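Local coordinates for protein cystalysin (Treponema denticola, PDB 1C7N) that belongs to the class I and II aminotransferase family and binds pyridoxal-5'-phosphate in the large domain of its fold, at residues I151-L156 with K190-K195; I250-P255 with E259-S264; E344-I347 with F353-E356. All coordinates share one frame; numbering follows the deposited sequence.

Interaction 1 of 3, residues I151-L156 with K190-K195; sequences IDFQKL and KDIVLK. Unlike the reference sequence in segment 151-156: Q154 (reference Glu).
I192 reaches across from helix 183-195 to touch F153 and L156, which lie one turn apart at the start of helix 153-160. Just ahead of that helix, I151 lays its CB over one face of the F153 ring, offset toward the rim. D152 is the N-cap: its OD1 accepts from K155 N at 3.1 Å, the N-H pointing nearly straight at the oxygen but arriving from above the carboxylate plane. That capping bond closes the first turn of the helix.

At F153 the methyl CD1 of I192 comes up at the edge of the ring, close to its plane, 4.4 Å from F153 CD2. The same methyl sits 3.9 Å from the carbonyl oxygen F153 O, so it meets both backbone and side chain of this residue. One turn on, L156 CD2 approaches I192 CD1 at 4.1 Å, the two side chains crossing at a slant. The other branch of the isoleucine, I192 CG2, lies 4.1 Å from L156 O. I192 has CG1 anti to its carbonyl carbon (chi1 -64°) and an extended chain beyond, which carries CD1 out to where it meets both F153 and L156.

On the far helix, I192 O accepts from K195 NZ at 3.0 Å, in the carbonyl plane and on a lone pair. The same ammonium also bonds S160 OG, giving a polar link between the helices beside the apolar contact. In the fold, helices 153-160 and 183-195 come just before the adjacent parallel strands 165-171 and 199-203 of the large mixed sheet, and helix 224-227 packs against 190-195 through V193 and L194.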
loop_
_atom_site.group_PDB
_atom_site.type_symbol
_atom_site.label_atom_id
_atom_site.label_comp_id
_atom_site.label_asym_id
_atom_site.label_seq_id
_atom_site.Cartn_x
_atom_site.Cartn_y
_atom_site.Cartn_z
ATOM N N ILE A 151 10.854 6.483 -32.316
ATOM C CA ILE A 151 10.971 5.033 -32.170
ATOM C C ILE A 151 11.771 4.360 -33.286
ATOM O O ILE A 151 11.629 4.710 -34.455
ATOM C CB ILE A 151 9.571 4.381 -32.143
ATOM C CG1 ILE A 151 8.727 4.989 -31.018
ATOM C CG2 ILE A 151 9.694 2.878 -31.979
ATOM C CD1 ILE A 151 9.260 4.733 -29.638
ATOM N N ASP A 152 12.616 3.402 -32.923
ATOM C CA ASP A 152 13.393 2.658 -33.915
ATOM C C ASP A 152 12.522 1.454 -34.268
ATOM O O ASP A 152 12.670 0.381 -33.684
ATOM C CB ASP A 152 14.717 2.169 -33.327
ATOM C CG ASP A 152 15.599 1.493 -34.364
ATOM O OD1 ASP A 152 15.054 0.995 -35.375
ATOM O OD2 ASP A 152 16.833 1.445 -34.160
ATOM N N PHE A 153 11.612 1.636 -35.217
ATOM C CA PHE A 153 10.696 0.565 -35.599
ATOM C C PHE A 153 11.339 -0.693 -36.175
ATOM O O PHE A 153 10.899 -1.803 -35.872
ATOM C CB PHE A 153 9.638 1.110 -36.559
ATOM C CG PHE A 153 8.797 2.206 -35.965
ATOM C CD1 PHE A 153 9.005 3.535 -36.321
ATOM C CD2 PHE A 153 7.807 1.909 -35.032
ATOM C CE1 PHE A 153 8.239 4.555 -35.756
ATOM C CE2 PHE A 153 7.034 2.921 -34.460
ATOM C CZ PHE A 153 7.252 4.247 -34.824
ATOM N N GLN A 154 12.372 -0.535 -36.995
ATOM C CA GLN A 154 13.041 -1.693 -37.573
ATOM C C GLN A 154 13.578 -2.586 -36.456
ATOM O O GLN A 154 13.362 -3.799 -36.456
ATOM C CB GLN A 154 14.197 -1.261 -38.476
ATOM C CG GLN A 154 13.804 -0.317 -39.600
ATOM C CD GLN A 154 14.943 -0.083 -40.576
ATOM O OE1 GLN A 154 16.064 0.234 -40.174
ATOM N NE2 GLN A 154 14.659 -0.236 -41.867
ATOM N N LYS A 155 14.281 -1.978 -35.506
ATOM C CA LYS A 155 14.842 -2.722 -34.384
ATOM C C LYS A 155 13.735 -3.300 -33.508
ATOM O O LYS A 155 13.833 -4.437 -33.045
ATOM C CB LYS A 155 15.744 -1.818 -33.537
ATOM C CG LYS A 155 16.303 -2.509 -32.300
ATOM C CD LYS A 155 17.160 -1.577 -31.448
ATOM C CE LYS A 155 18.480 -1.232 -32.128
ATOM N NZ LYS A 155 19.383 -0.475 -31.210
ATOM N N LEU A 156 12.683 -2.519 -33.282
ATOM C CA LEU A 156 11.577 -2.981 -32.451
ATOM C C LEU A 156 10.892 -4.202 -33.058
ATOM O O LEU A 156 10.561 -5.149 -32.342
ATOM C CB LEU A 156 10.553 -1.863 -32.237
ATOM C CG LEU A 156 9.330 -2.223 -31.381
ATOM C CD1 LEU A 156 9.778 -2.693 -29.998
ATOM C CD2 LEU A 156 8.414 -1.016 -31.261
ATOM N N LYS A 190 1.430 -0.948 -32.718
ATOM C CA LYS A 190 0.300 -1.862 -32.587
ATOM C C LYS A 190 0.436 -3.029 -33.557
ATOM O O LYS A 190 0.203 -4.179 -33.188
ATOM C CB LYS A 190 -1.021 -1.137 -32.859
ATOM C CG LYS A 190 -2.213 -2.080 -33.017
ATOM C CD LYS A 190 -3.477 -1.333 -33.410
ATOM C CE LYS A 190 -3.326 -0.636 -34.758
ATOM N NZ LYS A 190 -3.247 -1.576 -35.917
ATOM N N ASP A 191 0.809 -2.731 -34.799
ATOM C CA ASP A 191 0.971 -3.775 -35.803
ATOM C C ASP A 191 2.067 -4.755 -35.408
ATOM O O ASP A 191 1.895 -5.970 -35.528
ATOM C CB ASP A 191 1.283 -3.171 -37.177
ATOM C CG ASP A 191 0.090 -2.456 -37.783
ATOM O OD1 ASP A 191 -1.062 -2.755 -37.387
ATOM O OD2 ASP A 191 0.301 -1.601 -38.667
ATOM N N ILE A 192 3.193 -4.227 -34.939
ATOM C CA ILE A 192 4.305 -5.064 -34.514
ATOM C C ILE A 192 3.872 -5.964 -33.353
ATOM O O ILE A 192 4.223 -7.145 -33.300
ATOM C CB ILE A 192 5.507 -4.200 -34.053
ATOM C CG1 ILE A 192 6.043 -3.381 -35.229
ATOM C CG2 ILE A 192 6.600 -5.087 -33.466
ATOM C CD1 ILE A 192 7.203 -2.480 -34.868
ATOM N N VAL A 193 3.099 -5.404 -32.430
ATOM C CA VAL A 193 2.630 -6.163 -31.274
ATOM C C VAL A 193 1.652 -7.274 -31.642
ATOM O O VAL A 193 1.827 -8.416 -31.220
ATOM C CB VAL A 193 1.959 -5.241 -30.233
ATOM C CG1 VAL A 193 1.319 -6.078 -29.126
ATOM C CG2 VAL A 193 2.999 -4.295 -29.639
ATOM N N LEU A 194 0.623 -6.939 -32.416
ATOM C CA LEU A 194 -0.379 -7.919 -32.827
ATOM C C LEU A 194 0.212 -9.004 -33.727
ATOM O O LEU A 194 -0.324 -10.109 -33.816
ATOM C CB LEU A 194 -1.531 -7.221 -33.551
ATOM C CG LEU A 194 -2.315 -6.177 -32.749
ATOM C CD1 LEU A 194 -3.411 -5.590 -33.622
ATOM C CD2 LEU A 194 -2.903 -6.816 -31.497
ATOM N N LYS A 195 1.320 -8.672 -34.383
ATOM C CA LYS A 195 2.029 -9.578 -35.282
ATOM C C LYS A 195 2.847 -10.621 -34.521
ATOM O O LYS A 195 3.189 -11.676 -35.063
ATOM C CB LYS A 195 2.955 -8.763 -36.187
ATOM C CG LYS A 195 4.127 -9.531 -36.773
ATOM C CD LYS A 195 5.216 -8.577 -37.269
ATOM C CE LYS A 195 5.777 -7.722 -36.131
ATOM N NZ LYS A 195 6.328 -8.536 -35.004
#

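Interaction 2 of 3, residues I250-P255 with E259-S264; sequences IIIKNP and ERFTKS
F261 lies across the end of I252, whose CD1 methyl comes within 3.6 Å of F261 CG and equally near its CB. The two side chains cross at about a right angle, and the methyl approaches the ring obliquely at its root. Toward the far end of the same ring, I250 CG2 meets F261 CZ at 4.0 Å, again obliquely and again with the side chains nearly perpendicular. The two isoleucines, both pointing at the helix from alternate positions of the chain, therefore hold the ring at its two ends. F261 has CG anti to its backbone N (chi1 -179°), which sends the ring off the helix toward them. I93 and A101 also touch the phenylalanine.

Past I252 the chain turns. N254 caps the new helix, its OD1 accepting from I257 N, and P255 starts the first turn. P255 O takes the backbone bond from E259 N at 2.9 Å. The E259 side chain runs extended past this carbonyl: with CG beside the backbone N (chi1 -75°), both CB and CG sit near P255 O, and E259 CG is 3.2 Å from it. E259 OE2 ends up 4.0 Å from P255 CB. E259 OE2 is also 3.4 Å from P255 O, two acceptors that make no bond. R258 NH1 donates to I252 O nearby.

The arrangement is a strand-turn-helix connection of the large domain in a fold-type I PLP protein. Strand 248-251 runs antiparallel to both its neighbours, 92-95 and 230-234, in the seven-stranded mixed sheet, and helix 255-267 turns back to cover it. The side chain of I250 lies about 7 Å from the bound pyridoxal-5'-phosphate.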
loop_
_atom_site.group_PDB
_atom_site.type_symbol
_atom_site.label_atom_id
_atom_site.label_comp_id
_atom_site.label_asym_id
_atom_site.label_seq_id
_atom_site.Cartn_x
_atom_site.Cartn_y
_atom_site.Cartn_z
ATOM N N ILE A 250 -5.205 0.227 -12.386
ATOM C CA ILE A 250 -4.643 -0.599 -13.444
ATOM C C ILE A 250 -5.812 -1.156 -14.238
ATOM O O ILE A 250 -6.668 -1.857 -13.686
ATOM C CB ILE A 250 -3.805 -1.755 -12.855
ATOM C CG1 ILE A 250 -2.969 -1.243 -11.682
ATOM C CG2 ILE A 250 -2.866 -2.310 -13.922
ATOM C CD1 ILE A 250 -1.972 -0.136 -12.064
ATOM N N ILE A 251 -5.857 -0.835 -15.527
ATOM C CA ILE A 251 -6.957 -1.281 -16.380
ATOM C C ILE A 251 -6.602 -2.509 -17.206
ATOM O O ILE A 251 -5.651 -2.491 -17.997
ATOM C CB ILE A 251 -7.401 -0.149 -17.332
ATOM C CG1 ILE A 251 -7.594 1.148 -16.542
ATOM C CG2 ILE A 251 -8.705 -0.527 -18.027
ATOM C CD1 ILE A 251 -8.574 1.029 -15.382
ATOM N N ILE A 252 -7.381 -3.570 -17.023
ATOM C CA ILE A 252 -7.165 -4.832 -17.732
ATOM C C ILE A 252 -8.492 -5.387 -18.249
ATOM O O ILE A 252 -9.321 -5.868 -17.475
ATOM C CB ILE A 252 -6.522 -5.879 -16.803
ATOM C CG1 ILE A 252 -5.301 -5.270 -16.107
ATOM C CG2 ILE A 252 -6.101 -7.103 -17.604
ATOM C CD1 ILE A 252 -4.685 -6.177 -15.068
ATOM N N LYS A 253 -8.683 -5.312 -19.562
ATOM C CA LYS A 253 -9.904 -5.795 -20.210
ATOM C C LYS A 253 -10.102 -7.311 -20.167
ATOM O O LYS A 253 -11.190 -7.793 -19.849
ATOM C CB LYS A 253 -9.925 -5.345 -21.674
ATOM C CG LYS A 253 -11.074 -5.921 -22.487
ATOM C CD LYS A 253 -10.867 -5.671 -23.976
ATOM C CE LYS A 253 -12.082 -6.101 -24.780
ATOM N NZ LYS A 253 -11.828 -6.089 -26.250
ATOM N N ASN A 254 -9.053 -8.060 -20.499
ATOM C CA ASN A 254 -9.130 -9.517 -20.523
ATOM C C ASN A 254 -9.297 -10.145 -19.142
ATOM O O ASN A 254 -8.448 -9.980 -18.267
ATOM C CB ASN A 254 -7.894 -10.100 -21.203
ATOM C CG ASN A 254 -7.994 -11.602 -21.395
ATOM O OD1 ASN A 254 -7.634 -12.382 -20.510
ATOM N ND2 ASN A 254 -8.506 -12.015 -22.548
ATOM N N PRO A 255 -10.399 -10.888 -18.937
ATOM C CA PRO A 255 -10.690 -11.546 -17.662
ATOM C C PRO A 255 -9.584 -12.490 -17.200
ATOM O O PRO A 255 -9.286 -12.567 -16.008
ATOM C CB PRO A 255 -11.999 -12.277 -17.946
ATOM C CG PRO A 255 -12.657 -11.394 -18.948
ATOM C CD PRO A 255 -11.513 -11.080 -19.881
ATOM N N GLU A 259 -7.521 -11.574 -13.953
ATOM C CA GLU A 259 -7.541 -12.486 -12.819
ATOM C C GLU A 259 -6.158 -13.007 -12.441
ATOM O O GLU A 259 -5.922 -13.350 -11.284
ATOM C CB GLU A 259 -8.513 -13.642 -13.099
ATOM C CG GLU A 259 -9.978 -13.221 -12.978
ATOM C CD GLU A 259 -10.956 -14.239 -13.542
ATOM O OE1 GLU A 259 -10.819 -15.445 -13.240
ATOM O OE2 GLU A 259 -11.873 -13.826 -14.280
ATOM N N ARG A 260 -5.241 -13.059 -13.404
ATOM C CA ARG A 260 -3.883 -13.520 -13.119
ATOM C C ARG A 260 -3.100 -12.408 -12.423
ATOM O O ARG A 260 -2.296 -12.660 -11.522
ATOM C CB ARG A 260 -3.148 -13.922 -14.405
ATOM C CG ARG A 260 -3.593 -15.252 -15.009
ATOM C CD ARG A 260 -2.389 -16.122 -15.362
ATOM N NE ARG A 260 -1.568 -15.571 -16.434
ATOM C CZ ARG A 260 -0.305 -15.926 -16.659
ATOM N NH1 ARG A 260 0.279 -16.826 -15.884
ATOM N NH2 ARG A 260 0.376 -15.389 -17.659
ATOM N N PHE A 261 -3.332 -11.176 -12.863
ATOM C CA PHE A 261 -2.671 -10.009 -12.286
ATOM C C PHE A 261 -3.132 -9.862 -10.837
ATOM O O PHE A 261 -2.340 -9.577 -9.938
ATOM C CB PHE A 261 -3.056 -8.755 -13.076
ATOM C CG PHE A 261 -2.412 -7.496 -12.574
ATOM C CD1 PHE A 261 -1.146 -7.121 -13.012
ATOM C CD2 PHE A 261 -3.075 -6.682 -11.661
ATOM C CE1 PHE A 261 -0.551 -5.950 -12.547
ATOM C CE2 PHE A 261 -2.487 -5.510 -11.189
ATOM C CZ PHE A 261 -1.222 -5.142 -11.634
ATOM N N THR A 262 -4.427 -10.067 -10.624
ATOM C CA THR A 262 -5.026 -9.957 -9.301
ATOM C C THR A 262 -4.530 -11.029 -8.332
ATOM O O THR A 262 -4.257 -10.743 -7.163
ATOM C CB THR A 262 -6.551 -10.046 -9.405
ATOM O OG1 THR A 262 -7.027 -8.967 -10.217
ATOM C CG2 THR A 262 -7.189 -9.970 -8.031
ATOM N N LYS A 263 -4.427 -12.265 -8.811
ATOM C CA LYS A 263 -3.952 -13.363 -7.972
ATOM C C LYS A 263 -2.529 -13.045 -7.531
ATOM O O LYS A 263 -2.193 -13.152 -6.350
ATOM C CB LYS A 263 -3.953 -14.686 -8.750
ATOM C CG LYS A 263 -3.058 -14.667 -9.984
ATOM C CD LYS A 263 -2.938 -16.017 -10.688
ATOM C CE LYS A 263 -1.939 -16.930 -9.990
ATOM N NZ LYS A 263 -1.631 -18.145 -10.807
ATOM N N SER A 264 -1.696 -12.650 -8.488
ATOM C CA SER A 264 -0.308 -12.325 -8.194
ATOM C C SER A 264 -0.210 -11.177 -7.197
ATOM O O SER A 264 0.574 -11.232 -6.252
ATOM C CB SER A 264 0.438 -11.961 -9.474
ATOM O OG SER A 264 1.800 -11.704 -9.185
#

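Interaction 3 of 3, residues E344-I347 with F353-E356; sequences EFMI and FFDE
The carbonyl oxygen of I347 accepts a hydrogen bond from N26 ND2, and CZ of F353 lies 3.9 Å from that same I347 O. The ring of F353 and the side chain of I347 cross at about a right angle. The tightest touch is I347 CG2 to F353 CE2, at 3.6 Å, oblique to the ring; I347 CG1 adds a second approach to F353 CE2 at 4.0 Å, so both branches of the isoleucine bear on one ring carbon. M22 and Q25 of helix 17-25 also pack on F353.

M346 meets F354 and E356. Its SD is 3.9 Å from F354 CE2 and 5.1 Å from the F354 ring centroid, lying 72° off the ring normal, an oblique Met-aromatic contact. A chi2 of -55° bends the methionine chain, turning SD back beside CA instead of anti to it. Nearer its root, M346 CB lies 3.9 Å from E356 OE1, placing a carboxylate oxygen against the aliphatic part of the methionine. The other oxygen, E356 OE2, sits close to E368 OE1; a buried carboxylate this near a second one would probably hold a proton more readily.

Helix 339-350 is thus packed through M346 and I347 onto the chain leading into strand 355-356 and onto the strand itself, with a backbone bond between M346 and I352 spanning the short connection. That strand borders 367-371 in a three-stranded antiparallel sheet, an arrangement typical of the small alpha/beta C-terminal domain of fold-type I PLP proteins.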
loop_
_atom_site.group_PDB
_atom_site.type_symbol
_atom_site.label_atom_id
_atom_site.label_comp_id
_atom_site.label_asym_id
_atom_site.label_seq_id
_atom_site.Cartn_x
_atom_site.Cartn_y
_atom_site.Cartn_z
ATOM N N GLU A 344 28.388 16.216 -10.109
ATOM C CA GLU A 344 29.176 16.866 -9.075
ATOM C C GLU A 344 29.012 18.378 -9.158
ATOM O O GLU A 344 28.814 19.051 -8.148
ATOM C CB GLU A 344 30.649 16.489 -9.256
ATOM C CG GLU A 344 31.630 17.233 -8.366
ATOM C CD GLU A 344 31.383 17.006 -6.889
ATOM O OE1 GLU A 344 31.062 15.861 -6.500
ATOM O OE2 GLU A 344 31.530 17.975 -6.111
ATOM N N PHE A 345 29.101 18.900 -10.376
ATOM C CA PHE A 345 28.976 20.333 -10.613
ATOM C C PHE A 345 27.599 20.869 -10.242
ATOM O O PHE A 345 27.484 21.882 -9.558
ATOM C CB PHE A 345 29.252 20.647 -12.086
ATOM C CG PHE A 345 29.065 22.092 -12.446
ATOM C CD1 PHE A 345 30.019 23.038 -12.094
ATOM C CD2 PHE A 345 27.925 22.508 -13.133
ATOM C CE1 PHE A 345 29.846 24.378 -12.418
ATOM C CE2 PHE A 345 27.741 23.848 -13.462
ATOM C CZ PHE A 345 28.704 24.785 -13.102
ATOM N N MET A 346 26.555 20.199 -10.708
ATOM C CA MET A 346 25.198 20.650 -10.425
ATOM C C MET A 346 24.903 20.688 -8.931
ATOM O O MET A 346 24.370 21.674 -8.421
ATOM C CB MET A 346 24.178 19.750 -11.128
ATOM C CG MET A 346 24.261 19.772 -12.648
ATOM S SD MET A 346 24.135 21.432 -13.342
ATOM C CE MET A 346 24.695 21.127 -15.013
ATOM N N ILE A 347 25.260 19.618 -8.233
ATOM C CA ILE A 347 25.015 19.518 -6.799
ATOM C C ILE A 347 25.834 20.466 -5.929
ATOM O O ILE A 347 25.293 21.099 -5.029
ATOM C CB ILE A 347 25.281 18.088 -6.288
ATOM C CG1 ILE A 347 24.262 17.117 -6.888
ATOM C CG2 ILE A 347 25.220 18.054 -4.762
ATOM C CD1 ILE A 347 24.502 15.670 -6.492
ATOM N N PHE A 353 19.436 20.653 -8.098
ATOM C CA PHE A 353 19.272 19.211 -8.046
ATOM C C PHE A 353 18.307 18.651 -9.068
ATOM O O PHE A 353 17.097 18.637 -8.864
ATOM C CB PHE A 353 18.859 18.802 -6.632
ATOM C CG PHE A 353 19.855 19.205 -5.591
ATOM C CD1 PHE A 353 19.954 20.530 -5.184
ATOM C CD2 PHE A 353 20.742 18.271 -5.063
ATOM C CE1 PHE A 353 20.928 20.924 -4.267
ATOM C CE2 PHE A 353 21.714 18.651 -4.153
ATOM C CZ PHE A 353 21.811 19.977 -3.751
ATOM N N PHE A 354 18.868 18.204 -10.184
ATOM C CA PHE A 354 18.088 17.626 -11.268
ATOM C C PHE A 354 18.045 16.129 -11.038
ATOM O O PHE A 354 18.544 15.615 -10.037
ATOM C CB PHE A 354 18.781 17.836 -12.623
ATOM C CG PHE A 354 18.934 19.276 -13.044
ATOM C CD1 PHE A 354 17.840 20.131 -13.087
ATOM C CD2 PHE A 354 20.170 19.742 -13.500
ATOM C CE1 PHE A 354 17.965 21.430 -13.584
ATOM C CE2 PHE A 354 20.306 21.040 -14.002
ATOM C CZ PHE A 354 19.203 21.884 -14.046
ATOM N N ASP A 355 17.414 15.431 -11.966
ATOM C CA ASP A 355 17.428 13.990 -11.926
ATOM C C ASP A 355 18.438 13.801 -13.051
ATOM O O ASP A 355 18.114 13.984 -14.227
ATOM C CB ASP A 355 16.059 13.410 -12.261
ATOM C CG ASP A 355 15.442 12.687 -11.075
ATOM O OD1 ASP A 355 15.603 13.184 -9.939
ATOM O OD2 ASP A 355 14.800 11.631 -11.268
ATOM N N GLU A 356 19.681 13.504 -12.681
ATOM C CA GLU A 356 20.755 13.350 -13.657
ATOM C C GLU A 356 20.347 12.430 -14.793
ATOM O O GLU A 356 19.861 11.322 -14.571
ATOM C CB GLU A 356 22.032 12.850 -12.973
ATOM C CG GLU A 356 22.515 13.765 -11.843
ATOM C CD GLU A 356 23.003 15.126 -12.326
ATOM O OE1 GLU A 356 22.801 16.121 -11.603
ATOM O OE2 GLU A 356 23.600 15.208 -13.417
#

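How the interactions relate
The three contacts follow one another along the chain without touching. Interactions 1 and 2 lie in the large domain, their centres 25 Å apart and nearest atoms about 10 Å apart. Interaction 1 joins two helices, while interaction 2 covers strand 248-251 of the seven-stranded sheet. Interaction 3 packs a helix against a separate small sheet; its centre is 39 Å from that of interaction 2, across the chain's centre, and 35 Å from that of interaction 1. Interaction 2 connects to the pyridoxal-5'-phosphate pocket through strand 248-251, since S248, which starts that strand, lines the pocket.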